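Local structure of putative uncharacterized protein (Trypanosoma brucei brucei, 5KO4) at residues A[71-74]-A[75-79]; A[92-95]-A[96-99]. The protein is of unknown function but contains a bromodomain, the four-helix module that in relatives binds acetylated lysine, and so probably reads such marks. All blocks are in the same frame, centred on the assembly; numbering follows the deposited sequence.

How the contacts relate
Two helices that follow each other in a bromodomain bundle show how the same local geometry, side chains three or four residues apart, serves different surroundings. Contact 1 (71-74 with 75-79) lies on helix 62-80 and is mostly buried: a tyrosine ring over a carbonyl oxygen and a bond from the Gln74 amide to the Asp78 carboxylate mark it. Contact 2 (92-95 with 96-99) lies on helix 85-104 and is only partly buried, with apolar groups facing the bundle and charged or water-bridged groups elsewhere. The two meet directly. Tyr77 OH and Glu94 OE1, 2.6 Å apart, probably form a hydrogen bond, and Val73 CG2 packs 3.9 Å from Glu94 CG beside it.

Contact 1: residues A[71-74]-A[75-79]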
# COMPACT_ATOMS: atom_id res chain seq x y z
N LEU A 71 10.07 1.81 -14.27
CA LEU A 71 9.42 0.55 -13.90
C LEU A 71 8.71 0.64 -12.52
O LEU A 71 7.63 0.08 -12.34
CB LEU A 71 10.49 -0.54 -13.87
CG LEU A 71 10.07 -1.93 -13.49
CD1 LEU A 71 8.95 -2.45 -14.41
CD2 LEU A 71 11.26 -2.85 -13.50
N VAL A 72 9.29 1.38 -11.57
CA VAL A 72 8.65 1.50 -10.26
C VAL A 72 7.27 2.12 -10.42
O VAL A 72 6.28 1.63 -9.86
CB VAL A 72 9.50 2.36 -9.30
CG1 VAL A 72 8.77 2.58 -7.97
CG2 VAL A 72 10.86 1.74 -9.06
N VAL A 73 7.20 3.20 -11.18
CA VAL A 73 5.92 3.91 -11.30
C VAL A 73 4.95 3.14 -12.22
O VAL A 73 3.76 3.07 -11.89
CB VAL A 73 6.09 5.40 -11.72
CG1 VAL A 73 6.94 6.15 -10.70
CG2 VAL A 73 6.68 5.55 -13.12
N GLN A 74 5.44 2.52 -13.30
CA GLN A 74 4.54 1.73 -14.14
C GLN A 74 3.99 0.52 -13.37
O GLN A 74 2.82 0.17 -13.52
CB GLN A 74 5.21 1.28 -15.43
CG GLN A 74 4.22 0.68 -16.44
CD GLN A 74 3.15 1.68 -16.82
OE1 GLN A 74 3.44 2.83 -17.19
NE2 GLN A 74 1.88 1.28 -16.74
N ASN A 75 4.80 -0.09 -12.49
CA ASN A 75 4.29 -1.19 -11.67
C ASN A 75 3.18 -0.71 -10.75
O ASN A 75 2.19 -1.40 -10.56
CB ASN A 75 5.40 -1.83 -10.84
CG ASN A 75 6.32 -2.70 -11.65
OD1 ASN A 75 6.01 -3.10 -12.78
ND2 ASN A 75 7.45 -3.07 -11.05
N CYS A 76 3.32 0.51 -10.23
CA CYS A 76 2.26 1.08 -9.41
C CYS A 76 0.97 1.20 -10.22
O CYS A 76 -0.10 0.83 -9.74
CB CYS A 76 2.68 2.42 -8.85
SG CYS A 76 1.38 3.27 -7.91
N TYR A 77 1.07 1.72 -11.44
CA TYR A 77 -0.13 1.89 -12.25
C TYR A 77 -0.75 0.55 -12.55
O TYR A 77 -1.98 0.43 -12.52
CB TYR A 77 0.16 2.65 -13.55
CG TYR A 77 0.93 3.95 -13.40
CD1 TYR A 77 0.84 4.70 -12.23
CD2 TYR A 77 1.83 4.36 -14.37
CE1 TYR A 77 1.61 5.86 -12.06
CE2 TYR A 77 2.61 5.50 -14.20
CZ TYR A 77 2.52 6.23 -13.03
OH TYR A 77 3.30 7.35 -12.83
N ASP A 78 0.05 -0.45 -12.83
CA ASP A 78 -0.48 -1.76 -13.20
C ASP A 78 -1.12 -2.47 -12.01
O ASP A 78 -2.15 -3.11 -12.18
CB ASP A 78 0.62 -2.62 -13.81
CG ASP A 78 1.15 -2.08 -15.13
OD1 ASP A 78 0.60 -1.07 -15.63
OD2 ASP A 78 2.16 -2.62 -15.63
N TYR A 79 -0.56 -2.34 -10.82
CA TYR A 79 -1.08 -3.04 -9.65
C TYR A 79 -2.30 -2.31 -9.06
O TYR A 79 -3.32 -2.93 -8.75
CB TYR A 79 0.03 -3.15 -8.59
CG TYR A 79 -0.39 -3.93 -7.36
CD1 TYR A 79 -0.42 -5.31 -7.36
CD2 TYR A 79 -0.68 -3.27 -6.17
CE1 TYR A 79 -0.75 -6.03 -6.22
CE2 TYR A 79 -1.07 -3.97 -5.04
CZ TYR A 79 -1.08 -5.35 -5.05
OH TYR A 79 -1.44 -6.01 -3.91
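Tyr77 lays one face of its ring over the carbonyl oxygen of Val73, which sits 3.1 Å above the ring plane and over its centre. The same oxygen accepts the helical bond from Tyr77 N at 3.0 Å, so donor and ring of one residue close on a single acceptor. With CG anti to its own carbonyl carbon (chi1 -50°), the ring runs back along the helix beside Val73, whose CB comes within 3.6 Å of Tyr77 OH. At the ring edge, near its plane, Gln74 OE1 approaches Tyr77 CD2 to 3.6 Å, the amide standing almost upright to the ring. The other end of that amide is held too: Gln74 NE2 donates within its own plane to the syn side of Asp78 OD1, 2.9 Å away but 32° out of the carboxylate plane. One turn earlier, Leu71 CD1 rests 3.4 Å from Asn75 OD1. All this lies on helix 62-80 of the bromodomain bundle, where Tyr77 packs against helix 85-104 and makes a cation-pi contact with Arg91. Asn75 ND2 and Tyr77 OH find their partners elsewhere in the fold, at His43 O and Glu94, whereas the bond from Gln74 to Asp78 links successive turns within the helix.

Contact 2: residues A[92-95]-A[96-99]; sequences RIEI and AMED
The last helix of the bromodomain bundle, 85-104, carries this contact as two successive turns, and on it a water bridges two glutamates four residues apart. Glu94 and Glu98 lie side by side and point the same way, their CG atoms 4.2 Å apart. Their carboxylates are turned 78° against each other and do not touch. A water fills the link by donating one hydrogen to Glu94 OE2 and the other to Glu98 OE2, each at 2.6 Å. Both oxygens being acceptors, the water probably eases the repulsion of two like charges. Each acid also has a partner on helix 62-80: Glu94 OE1 is probably hydrogen-bonded to Tyr77 OH, and Glu98 OE2 adds a salt bridge to Arg70, which would further offset the negative charge. The extended chain of Glu94, with CG anti to its backbone N (chi1 -171°), carries its carboxylate out to the water.

Behind the acids the backbone runs in regular helical bonds, each from an N-H to the carbonyl four residues earlier, as from Met97 N to Ile93 O (2.9 Å). Elsewhere on the helix, Ile95 places CD1 3.5 Å above one face of the Arg92 guanidinium, toward its rim, and sets CG2 alongside the carboxylate of Asp99, 3.8 Å from OD2.

Ile93 and Ala96 pack on helix 8-21, against Leu21, and Ile93 also meets Val18. In the conformer modelled here, one of two, Met97 lies against Val18 of that helix and against Met69 and Val73 of helix 62-80.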
# COMPACT_ATOMS: atom_id res chain seq x y z
N ARG A 92 3.17 11.98 -9.65
CA ARG A 92 3.94 13.19 -9.32
C ARG A 92 5.44 12.87 -9.35
O ARG A 92 6.24 13.70 -9.79
CB ARG A 92 3.57 13.73 -7.93
CG ARG A 92 2.14 14.23 -7.79
CD ARG A 92 1.62 15.06 -8.95
NE ARG A 92 2.44 16.24 -9.21
CZ ARG A 92 2.22 17.11 -10.19
NH1 ARG A 92 1.18 16.95 -11.01
NH2 ARG A 92 3.03 18.16 -10.36
N ILE A 93 5.82 11.67 -8.91
CA ILE A 93 7.21 11.24 -8.94
C ILE A 93 7.67 11.04 -10.38
O ILE A 93 8.78 11.45 -10.72
CB ILE A 93 7.36 9.95 -8.09
CG1 ILE A 93 7.26 10.31 -6.60
CG2 ILE A 93 8.69 9.23 -8.39
CD1 ILE A 93 7.08 9.13 -5.67
N GLU A 94 6.83 10.47 -11.24
CA GLU A 94 7.17 10.28 -12.64
C GLU A 94 7.39 11.63 -13.31
O GLU A 94 8.34 11.80 -14.08
CB GLU A 94 6.07 9.50 -13.38
CG GLU A 94 6.50 9.11 -14.78
CD GLU A 94 5.46 8.40 -15.61
OE1 GLU A 94 4.38 8.09 -15.07
OE2 GLU A 94 5.69 8.21 -16.82
N ILE A 95 6.52 12.60 -13.02
CA ILE A 95 6.63 13.93 -13.58
C ILE A 95 7.95 14.53 -13.17
O ILE A 95 8.67 15.07 -14.01
CB ILE A 95 5.44 14.81 -13.11
CG1 ILE A 95 4.15 14.36 -13.81
CG2 ILE A 95 5.70 16.28 -13.37
CD1 ILE A 95 2.92 14.83 -13.20
N ALA A 96 8.32 14.40 -11.89
CA ALA A 96 9.59 14.93 -11.42
C ALA A 96 10.76 14.28 -12.08
O ALA A 96 11.65 14.98 -12.56
CB ALA A 96 9.70 14.75 -9.92
N MET A 97 10.84 12.97 -12.08
CA MET A 97 12.03 12.36 -12.65
C MET A 97 12.11 12.62 -14.19
O MET A 97 13.20 12.90 -14.67
CB MET A 97 12.12 10.87 -12.31
CG MET A 97 11.10 10.03 -12.97
SD MET A 97 10.88 8.44 -12.13
CE MET A 97 10.13 7.56 -13.38
N GLU A 98 10.98 12.66 -14.92
CA GLU A 98 11.03 12.98 -16.36
C GLU A 98 11.50 14.43 -16.59
O GLU A 98 12.29 14.69 -17.50
CB GLU A 98 9.68 12.74 -17.04
CG GLU A 98 9.26 11.27 -17.08
CD GLU A 98 10.20 10.32 -17.80
OE1 GLU A 98 10.86 10.75 -18.77
OE2 GLU A 98 10.26 9.14 -17.39
N ASP A 99 11.09 15.37 -15.72
CA ASP A 99 11.56 16.76 -15.82
C ASP A 99 13.06 16.86 -15.62
O ASP A 99 13.69 17.78 -16.15
CB ASP A 99 10.88 17.64 -14.76
CG ASP A 99 9.41 17.92 -14.96
OD1 ASP A 99 8.88 17.65 -16.07
OD2 ASP A 99 8.77 18.39 -13.99
O HOH W 1 8.02 7.84 -17.86